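Putative nucleolar GTP-binding protein 1 (Plasmodium falciparum, PDB 2QU8) binds GDP and is probably a nucleolar GTPase of the NOG1 family, which is linked to ribosome assembly. Local coordinates at residues Ile147-Asp153 with Phe181-Leu187; Ile81-Leu87 with Thr101-Leu105; His70-Lys74 with Lys196-Cys200. All coordinates share one frame; numbering follows the deposited sequence.

Contact 1: residues Ile147-Asp153 with Phe181-Leu187; sequences IGFNKID and FSSFSTL. With GDP (guanosine-5'-diphosphate), chain B.
Residues Ile147-Asn150 and Phe181-Ser183 run as parallel neighbouring strands, 4.6 Å apart at their axes and 19° from exact alignment, joined by three backbone hydrogen bonds: Ser182 N to Ile147 O, Phe149 N to Ser182 O and Phe184 N to Phe149 O. On the sheet face that carries Ile147, Phe149 and Phe181, the edge of the Phe149 ring is turned to the face of Phe181, a T-shaped pair with planes at 66° and CE1 of Phe149 3.8 Å from CG of Phe181. CB of Ile147 meets the rim of the same ring. Gly148 leaves the other face clear for Phe184, whose CE2 comes within 3.6 Å of Gly148 CA. Asn150, at the end of its strand, opens the NKxD motif of P-loop GTPases, Asn150-Asp153, and Ser185-Leu187 pass the guanine in the position of their G5 loop. Asp153 reads the base with both carboxylate oxygens: GDP N1 donates to Asp153 OD2 at 2.6 Å and GDP N2 to OD1 at 2.9 Å. Leu187 N donates to GDP O6, while Thr186 OG1 lies against GDP N7 as its probable donor, at a separation too short to be read closely. Asn150 links its own strand end to Thr186. Its CG stands anti to the backbone N (chi1 -161°), which sends the amide across: Asn150 ND2 donates to Thr186 OG1 at 2.9 Å, almost in the amide plane, and also to Val40 O, while Asn150 OD1 takes Thr186 N on a lone pair at 3.1 Å. The extended Lys151 chain lies along the base, CG 3.4 Å from GDP C6, and its NZ continues to Asp117 and to Asn39 O.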
loop_
_atom_site.group_PDB
_atom_site.type_symbol
_atom_site.label_atom_id
_atom_site.label_comp_id
_atom_site.label_asym_id
_atom_site.label_seq_id
_atom_site.Cartn_x
_atom_site.Cartn_y
_atom_site.Cartn_z
ATOM N N ILE A 147 4.660 2.089 4.809
ATOM C CA ILE A 147 5.226 3.177 4.018
ATOM C C ILE A 147 6.536 2.669 3.453
ATOM O O ILE A 147 7.460 2.341 4.204
ATOM C CB ILE A 147 5.489 4.479 4.838
ATOM C CG1 ILE A 147 4.227 4.967 5.566
ATOM C CG2 ILE A 147 6.072 5.575 3.941
ATOM C CD1 ILE A 147 3.121 5.496 4.683
ATOM N N GLY A 148 6.602 2.573 2.128
ATOM C CA GLY A 148 7.809 2.117 1.467
ATOM C C GLY A 148 8.642 3.291 1.006
ATOM O O GLY A 148 8.159 4.144 0.260
ATOM N N PHE A 149 9.885 3.354 1.466
ATOM C CA PHE A 149 10.832 4.340 0.958
ATOM C C PHE A 149 11.679 3.690 -0.117
ATOM O O PHE A 149 12.548 2.869 0.168
ATOM C CB PHE A 149 11.677 4.936 2.084
ATOM C CG PHE A 149 10.855 5.556 3.158
ATOM C CD1 PHE A 149 10.683 4.916 4.375
ATOM C CD2 PHE A 149 10.189 6.757 2.931
ATOM C CE1 PHE A 149 9.888 5.484 5.370
ATOM C CE2 PHE A 149 9.398 7.328 3.918
ATOM C CZ PHE A 149 9.248 6.688 5.136
ATOM N N ASN A 150 11.382 4.050 -1.359
ATOM C CA ASN A 150 11.993 3.427 -2.517
ATOM C C ASN A 150 13.090 4.274 -3.146
ATOM O O ASN A 150 13.200 5.467 -2.873
ATOM C CB ASN A 150 10.921 3.097 -3.564
ATOM C CG ASN A 150 11.381 2.063 -4.568
ATOM O OD1 ASN A 150 12.343 1.339 -4.326
ATOM N ND2 ASN A 150 10.688 1.981 -5.700
ATOM N N LYS A 151 13.866 3.624 -4.012
ATOM C CA LYS A 151 14.980 4.206 -4.777
ATOM C C LYS A 151 16.161 4.623 -3.897
ATOM O O LYS A 151 16.842 5.609 -4.183
ATOM C CB LYS A 151 14.517 5.340 -5.716
ATOM C CG LYS A 151 13.318 4.968 -6.606
ATOM C CD LYS A 151 13.266 5.821 -7.866
ATOM C CE LYS A 151 11.971 5.579 -8.640
ATOM N NZ LYS A 151 11.622 6.762 -9.493
ATOM N N ILE A 152 16.403 3.849 -2.837
ATOM C CA ILE A 152 17.524 4.100 -1.909
ATOM C C ILE A 152 18.896 3.983 -2.588
ATOM O O ILE A 152 19.901 4.432 -2.037
ATOM C CB ILE A 152 17.486 3.167 -0.666
ATOM C CG1 ILE A 152 17.605 1.699 -1.101
ATOM C CG2 ILE A 152 16.237 3.438 0.178
ATOM C CD1 ILE A 152 17.753 0.714 0.019
ATOM N N ASP A 153 18.928 3.377 -3.777
ATOM C CA ASP A 153 20.132 3.349 -4.603
ATOM C C ASP A 153 20.536 4.756 -5.053
ATOM O O ASP A 153 21.660 4.968 -5.499
ATOM C CB ASP A 153 19.944 2.436 -5.822
ATOM C CG ASP A 153 18.800 2.882 -6.725
ATOM O OD1 ASP A 153 19.070 3.239 -7.888
ATOM O OD2 ASP A 153 17.636 2.883 -6.272
ATOM N N PHE A 181 7.410 1.020 8.528
ATOM C CA PHE A 181 8.265 1.585 7.488
ATOM C C PHE A 181 9.114 0.490 6.859
ATOM O O PHE A 181 9.476 -0.474 7.532
ATOM C CB PHE A 181 9.178 2.688 8.049
ATOM C CG PHE A 181 8.449 3.937 8.502
ATOM C CD1 PHE A 181 7.256 4.334 7.910
ATOM C CD2 PHE A 181 8.996 4.749 9.493
ATOM C CE1 PHE A 181 6.597 5.490 8.321
ATOM C CE2 PHE A 181 8.346 5.913 9.905
ATOM C CZ PHE A 181 7.141 6.281 9.317
ATOM N N SER A 182 9.411 0.636 5.567
ATOM C CA SER A 182 10.306 -0.273 4.844
ATOM C C SER A 182 11.088 0.512 3.802
ATOM O O SER A 182 10.503 1.268 3.039
ATOM C CB SER A 182 9.523 -1.378 4.129
ATOM O OG SER A 182 9.123 -2.413 5.010
ATOM N N SER A 183 12.401 0.324 3.765
ATOM C CA SER A 183 13.244 0.958 2.751
ATOM C C SER A 183 13.761 -0.077 1.763
ATOM O O SER A 183 14.126 -1.188 2.153
ATOM C CB SER A 183 14.414 1.699 3.405
ATOM O OG SER A 183 13.934 2.667 4.323
ATOM N N PHE A 184 13.797 0.291 0.482
ATOM C CA PHE A 184 14.218 -0.634 -0.564
ATOM C C PHE A 184 14.571 0.043 -1.877
ATOM O O PHE A 184 14.396 1.255 -2.053
ATOM C CB PHE A 184 13.156 -1.727 -0.813
ATOM C CG PHE A 184 11.759 -1.198 -1.026
ATOM C CD1 PHE A 184 11.324 -0.826 -2.306
ATOM C CD2 PHE A 184 10.874 -1.086 0.044
ATOM C CE1 PHE A 184 10.035 -0.336 -2.510
ATOM C CE2 PHE A 184 9.575 -0.598 -0.148
ATOM C CZ PHE A 184 9.155 -0.223 -1.433
ATOM N N SER A 185 15.086 -0.763 -2.793
ATOM C CA SER A 185 15.331 -0.324 -4.145
ATOM C C SER A 185 14.765 -1.352 -5.104
ATOM O O SER A 185 15.254 -2.474 -5.165
ATOM C CB SER A 185 16.828 -0.148 -4.393
ATOM O OG SER A 185 17.082 -0.029 -5.784
ATOM N N THR A 186 13.737 -0.964 -5.858
ATOM C CA THR A 186 13.207 -1.833 -6.898
ATOM C C THR A 186 14.118 -1.872 -8.145
ATOM O O THR A 186 13.859 -2.625 -9.086
ATOM C CB THR A 186 11.709 -1.513 -7.262
ATOM O OG1 THR A 186 11.529 -0.109 -7.468
ATOM C CG2 THR A 186 10.771 -1.963 -6.151
ATOM N N LEU A 187 15.185 -1.074 -8.153
ATOM C CA LEU A 187 16.184 -1.184 -9.219
ATOM C C LEU A 187 17.284 -2.193 -8.872
ATOM O O LEU A 187 17.730 -2.940 -9.734
ATOM C CB LEU A 187 16.786 0.181 -9.602
ATOM C CG LEU A 187 17.599 0.264 -10.910
ATOM C CD1 LEU A 187 16.766 -0.101 -12.156
ATOM C CD2 LEU A 187 18.202 1.651 -11.076
HETATM P PB GDP B . 5.217 3.383 -11.105
HETATM O O1B GDP B . 4.717 4.349 -12.166
HETATM O O2B GDP B . 4.764 3.874 -9.758
HETATM O O3B GDP B . 4.580 2.062 -11.400
HETATM O O3A GDP B . 6.818 3.305 -11.136
HETATM P PA GDP B . 7.679 2.359 -12.130
HETATM O O1A GDP B . 7.088 2.392 -13.527
HETATM O O2A GDP B . 7.747 0.957 -11.607
HETATM O "O5'" GDP B . 9.092 3.104 -12.073
HETATM C "C5'" GDP B . 9.240 4.404 -12.665
HETATM C "C4'" GDP B . 10.685 4.631 -13.088
HETATM O "O4'" GDP B . 11.541 4.454 -11.951
HETATM C "C3'" GDP B . 11.146 3.607 -14.116
HETATM O "O3'" GDP B . 12.045 4.237 -15.029
HETATM C "C2'" GDP B . 11.886 2.584 -13.284
HETATM O "O2'" GDP B . 12.828 1.838 -14.055
HETATM C "C1'" GDP B . 12.530 3.459 -12.224
HETATM N N9 GDP B . 12.809 2.783 -10.943
HETATM C C8 GDP B . 12.024 1.862 -10.347
HETATM N N7 GDP B . 12.564 1.469 -9.168
HETATM C C5 GDP B . 13.714 2.151 -9.000
HETATM C C6 GDP B . 14.770 2.219 -7.963
HETATM O O6 GDP B . 14.691 1.500 -6.940
HETATM N N1 GDP B . 15.807 3.053 -8.164
HETATM C C2 GDP B . 15.907 3.833 -9.262
HETATM N N2 GDP B . 16.980 4.656 -9.388
HETATM N N3 GDP B . 14.964 3.825 -10.245
HETATM C C4 GDP B . 13.866 3.024 -10.170
#

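Contact 2: residues Ile81-Leu87 with Thr101-Leu105; sequences IDTPGLL and TITAL
Leu105 directs its two methyls at different parts of the facing segment: CD1 meets Thr83 CG2 at 3.5 Å, tip to tip, and CD2 lies 4.0 Å from Ile81 CD1 where the two side chains cross. The sequence Asp82-Thr83-Pro84-Gly85 matches the DxxG motif of P-loop GTPases, the G3 element that opens switch II, so this contact packs helix 96-106 against the end of strand 76-82 and the start of that loop. No hydrogen bond crosses it; all the pairs are apolar. The methyl of Thr83 is available to Leu105 because OG1 occupies the place between backbone N and carbonyl carbon (chi1 52°), leaving CG2 beside the backbone N. After Pro84 and Gly85 the chain turns back, with Leu86 N donating to Thr83 O, and this return brings two leucines to the helix. Leu86 is the broader of them in its contacts: its CB is 4.0 Å from Ile102 CG1, and its CD1 reaches Thr101 CG2 at 3.7 Å, the two side chains crossing at about a right angle. Thr101 can offer its methyl here while its OG1 bonds to Ile97 O one turn earlier in the helix. Leu87 takes another path, lying alongside Ile102 head to tail. The helical positions used, Thr101, Ile102 and Leu105, spaced i, i+1 and i+4, fall on one side of the helix. Tyr59 borders the packing at Thr83, Leu86 and Thr101, whereas Phe91 touches Ile102. Ile102 divides its branches between the leucines: CG1 faces Leu86, and CG2 lies 4.0 Å from Leu87 CD2.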
loop_
_atom_site.group_PDB
_atom_site.type_symbol
_atom_site.label_atom_id
_atom_site.label_comp_id
_atom_site.label_asym_id
_atom_site.label_seq_id
_atom_site.Cartn_x
_atom_site.Cartn_y
_atom_site.Cartn_z
ATOM N N ILE A 81 -1.966 -5.581 -6.004
ATOM C CA ILE A 81 -2.720 -4.801 -6.982
ATOM C C ILE A 81 -2.126 -3.412 -7.190
ATOM O O ILE A 81 -1.782 -2.710 -6.231
ATOM C CB ILE A 81 -4.222 -4.715 -6.600
ATOM C CG1 ILE A 81 -4.808 -6.129 -6.467
ATOM C CG2 ILE A 81 -5.016 -3.933 -7.650
ATOM C CD1 ILE A 81 -6.182 -6.174 -5.850
ATOM N N ASP A 82 -2.015 -3.029 -8.458
ATOM C CA ASP A 82 -1.515 -1.724 -8.856
ATOM C C ASP A 82 -2.600 -1.105 -9.739
ATOM O O ASP A 82 -3.045 -1.722 -10.708
ATOM C CB ASP A 82 -0.178 -1.878 -9.624
ATOM C CG ASP A 82 0.471 -0.534 -9.984
ATOM O OD1 ASP A 82 0.343 0.436 -9.212
ATOM O OD2 ASP A 82 1.141 -0.449 -11.038
ATOM N N THR A 83 -3.043 0.095 -9.382
ATOM C CA THR A 83 -4.083 0.791 -10.142
ATOM C C THR A 83 -3.607 2.169 -10.572
ATOM O O THR A 83 -4.015 3.170 -9.988
ATOM C CB THR A 83 -5.400 0.935 -9.335
ATOM O OG1 THR A 83 -5.117 1.509 -8.055
ATOM C CG2 THR A 83 -6.037 -0.402 -9.128
ATOM N N PRO A 84 -2.724 2.230 -11.587
ATOM C CA PRO A 84 -2.248 3.549 -12.004
ATOM C C PRO A 84 -3.424 4.409 -12.483
ATOM O O PRO A 84 -4.342 3.899 -13.138
ATOM C CB PRO A 84 -1.260 3.241 -13.140
ATOM C CG PRO A 84 -1.546 1.841 -13.559
ATOM C CD PRO A 84 -2.132 1.138 -12.377
ATOM N N GLY A 85 -3.414 5.680 -12.100
ATOM C CA GLY A 85 -4.497 6.602 -12.421
ATOM C C GLY A 85 -5.515 6.757 -11.307
ATOM O O GLY A 85 -6.237 7.750 -11.271
ATOM N N LEU A 86 -5.580 5.787 -10.390
ATOM C CA LEU A 86 -6.534 5.864 -9.272
ATOM C C LEU A 86 -5.890 6.153 -7.910
ATOM O O LEU A 86 -6.277 7.095 -7.215
ATOM C CB LEU A 86 -7.387 4.595 -9.191
ATOM C CG LEU A 86 -8.353 4.287 -10.339
ATOM C CD1 LEU A 86 -9.097 2.992 -10.033
ATOM C CD2 LEU A 86 -9.334 5.416 -10.559
ATOM N N LEU A 87 -4.908 5.347 -7.531
ATOM C CA LEU A 87 -4.297 5.462 -6.205
ATOM C C LEU A 87 -2.926 6.136 -6.236
ATOM O O LEU A 87 -2.082 5.930 -5.346
ATOM C CB LEU A 87 -4.256 4.083 -5.532
ATOM C CG LEU A 87 -5.642 3.465 -5.270
ATOM C CD1 LEU A 87 -5.516 2.100 -4.633
ATOM C CD2 LEU A 87 -6.496 4.381 -4.391
ATOM N N THR A 101 -14.886 2.552 -7.711
ATOM C CA THR A 101 -13.757 1.661 -7.965
ATOM C C THR A 101 -12.722 1.786 -6.844
ATOM O O THR A 101 -12.296 0.782 -6.274
ATOM C CB THR A 101 -13.108 1.942 -9.353
ATOM O OG1 THR A 101 -14.122 1.982 -10.368
ATOM C CG2 THR A 101 -12.116 0.859 -9.708
ATOM N N ILE A 102 -12.342 3.019 -6.515
ATOM C CA ILE A 102 -11.396 3.275 -5.433
ATOM C C ILE A 102 -11.914 2.714 -4.106
ATOM O O ILE A 102 -11.189 2.015 -3.387
ATOM C CB ILE A 102 -11.077 4.791 -5.295
ATOM C CG1 ILE A 102 -10.215 5.263 -6.471
ATOM C CG2 ILE A 102 -10.366 5.094 -3.977
ATOM C CD1 ILE A 102 -10.260 6.762 -6.699
ATOM N N THR A 103 -13.169 3.031 -3.797
ATOM C CA THR A 103 -13.812 2.559 -2.579
ATOM C C THR A 103 -13.923 1.026 -2.544
ATOM O O THR A 103 -13.677 0.420 -1.507
ATOM C CB THR A 103 -15.190 3.229 -2.385
ATOM O OG1 THR A 103 -15.040 4.652 -2.499
ATOM C CG2 THR A 103 -15.753 2.903 -1.019
ATOM N N ALA A 104 -14.249 0.409 -3.681
ATOM C CA ALA A 104 -14.328 -1.061 -3.768
ATOM C C ALA A 104 -12.998 -1.742 -3.410
ATOM O O ALA A 104 -12.984 -2.765 -2.727
ATOM C CB ALA A 104 -14.807 -1.499 -5.145
ATOM N N LEU A 105 -11.893 -1.147 -3.864
ATOM C CA LEU A 105 -10.543 -1.609 -3.540
ATOM C C LEU A 105 -10.196 -1.463 -2.066
ATOM O O LEU A 105 -9.522 -2.315 -1.487
ATOM C CB LEU A 105 -9.521 -0.843 -4.380
ATOM C CG LEU A 105 -9.146 -1.517 -5.695
ATOM C CD1 LEU A 105 -8.559 -0.511 -6.651
ATOM C CD2 LEU A 105 -8.163 -2.669 -5.430
#

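Contact 3: residues His70-Lys74 with Lys196-Cys200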
loop_
_atom_site.group_PDB
_atom_site.type_symbol
_atom_site.label_atom_id
_atom_site.label_comp_id
_atom_site.label_asym_id
_atom_site.label_seq_id
_atom_site.Cartn_x
_atom_site.Cartn_y
_atom_site.Cartn_z
ATOM N N HIS A 70 0.448 -12.051 -8.521
ATOM C CA HIS A 70 0.211 -13.162 -7.602
ATOM C C HIS A 70 1.522 -13.717 -7.065
ATOM O O HIS A 70 2.513 -13.824 -7.800
ATOM C CB HIS A 70 -0.566 -14.281 -8.310
ATOM C CG HIS A 70 -1.863 -13.829 -8.905
ATOM N ND1 HIS A 70 -3.042 -13.807 -8.190
ATOM C CD2 HIS A 70 -2.162 -13.356 -10.138
ATOM C CE1 HIS A 70 -4.014 -13.351 -8.960
ATOM N NE2 HIS A 70 -3.507 -13.069 -10.147
ATOM N N PHE A 71 1.529 -14.069 -5.783
ATOM C CA PHE A 71 2.678 -14.738 -5.176
ATOM C C PHE A 71 2.283 -15.536 -3.939
ATOM O O PHE A 71 1.246 -15.283 -3.324
ATOM C CB PHE A 71 3.805 -13.741 -4.848
ATOM C CG PHE A 71 3.445 -12.726 -3.789
ATOM C CD1 PHE A 71 3.754 -12.954 -2.450
ATOM C CD2 PHE A 71 2.810 -11.536 -4.133
ATOM C CE1 PHE A 71 3.422 -12.020 -1.471
ATOM C CE2 PHE A 71 2.475 -10.594 -3.160
ATOM C CZ PHE A 71 2.787 -10.834 -1.826
ATOM N N ASP A 72 3.118 -16.511 -3.598
ATOM C CA ASP A 72 2.977 -17.251 -2.361
ATOM C C ASP A 72 4.039 -16.807 -1.382
ATOM O O ASP A 72 5.185 -16.537 -1.757
ATOM C CB ASP A 72 3.102 -18.757 -2.593
ATOM C CG ASP A 72 2.146 -19.268 -3.650
ATOM O OD1 ASP A 72 1.051 -18.687 -3.801
ATOM O OD2 ASP A 72 2.492 -20.252 -4.335
ATOM N N HIS A 73 3.641 -16.715 -0.122
ATOM C CA HIS A 73 4.586 -16.516 0.954
ATOM C C HIS A 73 4.179 -17.347 2.157
ATOM O O HIS A 73 3.073 -17.195 2.688
ATOM C CB HIS A 73 4.700 -15.042 1.331
ATOM C CG HIS A 73 5.816 -14.761 2.286
ATOM N ND1 HIS A 73 7.137 -15.005 1.975
ATOM C CD2 HIS A 73 5.807 -14.267 3.546
ATOM C CE1 HIS A 73 7.896 -14.669 3.002
ATOM N NE2 HIS A 73 7.114 -14.220 3.969
ATOM N N LYS A 74 5.087 -18.232 2.561
ATOM C CA LYS A 74 4.895 -19.106 3.717
ATOM C C LYS A 74 3.573 -19.867 3.610
ATOM O O LYS A 74 2.707 -19.773 4.487
ATOM C CB LYS A 74 4.996 -18.304 5.023
ATOM C CG LYS A 74 6.284 -17.472 5.165
ATOM C CD LYS A 74 7.538 -18.346 5.330
ATOM C CE LYS A 74 8.755 -17.493 5.694
ATOM N NZ LYS A 74 9.806 -18.253 6.438
ATOM N N LYS A 196 8.096 -6.821 1.376
ATOM C CA LYS A 196 6.988 -7.731 1.093
ATOM C C LYS A 196 6.600 -8.534 2.341
ATOM O O LYS A 196 5.420 -8.689 2.648
ATOM C CB LYS A 196 7.369 -8.666 -0.054
ATOM C CG LYS A 196 6.240 -9.562 -0.540
ATOM C CD LYS A 196 6.781 -10.733 -1.350
ATOM C CE LYS A 196 7.402 -11.805 -0.465
ATOM N NZ LYS A 196 6.474 -12.190 0.632
ATOM N N ILE A 197 7.606 -9.015 3.065
ATOM C CA ILE A 197 7.403 -9.758 4.318
ATOM C C ILE A 197 6.702 -8.928 5.406
ATOM O O ILE A 197 5.742 -9.392 6.017
ATOM C CB ILE A 197 8.741 -10.373 4.826
ATOM C CG1 ILE A 197 9.232 -11.436 3.826
ATOM C CG2 ILE A 197 8.575 -10.976 6.217
ATOM C CD1 ILE A 197 10.708 -11.769 3.899
ATOM N N THR A 198 7.156 -7.697 5.638
ATOM C CA THR A 198 6.506 -6.854 6.657
ATOM C C THR A 198 5.056 -6.466 6.316
ATOM O O THR A 198 4.218 -6.370 7.216
ATOM C CB THR A 198 7.367 -5.629 7.123
ATOM O OG1 THR A 198 6.565 -4.440 7.137
ATOM C CG2 THR A 198 8.558 -5.412 6.241
ATOM N N ALA A 199 4.763 -6.265 5.028
ATOM C CA ALA A 199 3.380 -6.057 4.574
ATOM C C ALA A 199 2.482 -7.239 4.956
ATOM O O ALA A 199 1.445 -7.059 5.598
ATOM C CB ALA A 199 3.331 -5.804 3.068
ATOM N N CYS A 200 2.897 -8.441 4.574
ATOM C CA CYS A 200 2.141 -9.658 4.862
ATOM C C CYS A 200 1.843 -9.832 6.352
ATOM O O CYS A 200 0.691 -10.027 6.729
ATOM C CB CYS A 200 2.868 -10.881 4.303
ATOM S SG CYS A 200 2.958 -10.882 2.494
#
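Lys196 and the rings of Phe71 and His73 make up the centre of this contact, with the lysine reaching both aromatic groups from the helix. Its chain leaves the helix extended and then folds at the third and fourth torsions, so that the methylenes are presented to Phe71 and the ammonium turns in over His73. Lys196 and Phe71 run antiparallel, each passing along the flank of the other. Lys196 CD sits 4.1 Å from the centroid of the Phe71 ring and 30° off its normal, an off-centre CH-pi contact whose closest atoms are CD and Phe71 CE1 at 3.6 Å. Lys196 NZ lies over one face of the His73 imidazole, displaced toward the rim, 3.1 Å from His73 CG. Lys74 CG lies over the opposite face, also toward the rim, so the imidazole sits between two lysine side chains. The Ile197 and His73 side chains cross at about a right angle, with CG1 of Ile197 3.5 Å from His73 NE2. Cys200, one turn further along the helix and linked to Lys196 by the bond from Cys200 N to Lys196 O, has its sulfur at the edge of the Phe71 ring: SG is 5.4 Å from the centroid, 86° off the normal, a sulfur-aromatic contact. No clear hydrogen bond joins the segments. Residues 196-200 of helix 192-222 cross residues 70-73 of strand 66-73 at a steep 80°, their axes 10.8 Å apart, on one face of the sheet. The neighbouring strand 76-82 supplies Tyr78, whose ring meets Phe71 nearly parallel and touches Cys200 and His73, while Ala199 extends the helix packing to Ile32 on strand 30-35 and Val146 on strand 145-150.

All three contacts reach one mixed sheet. Contact 1 joins two of its parallel strands, ending at one of its two outermost strands, 179-183, and carries on into the nucleotide site; contacts 2 and 3 instead set a helix against strands 76-82 and 66-73, which are neighbours in the sheet. Contact 2 is wholly buried and apolar. Contact 1 is mostly buried, yet has exposed residues such as Phe181 and Leu187, and contact 3 mixes buried Phe71 with partly exposed His73. Contact 1 is joined by backbone hydrogen bonds, whereas side-chain packing dominates contacts 2 and 3. Contacts 1 and 3 touch, Ser182 OG lying 3.3 Å from Thr198 CG2, whereas contacts 1 and 2 have centres about 21 Å apart.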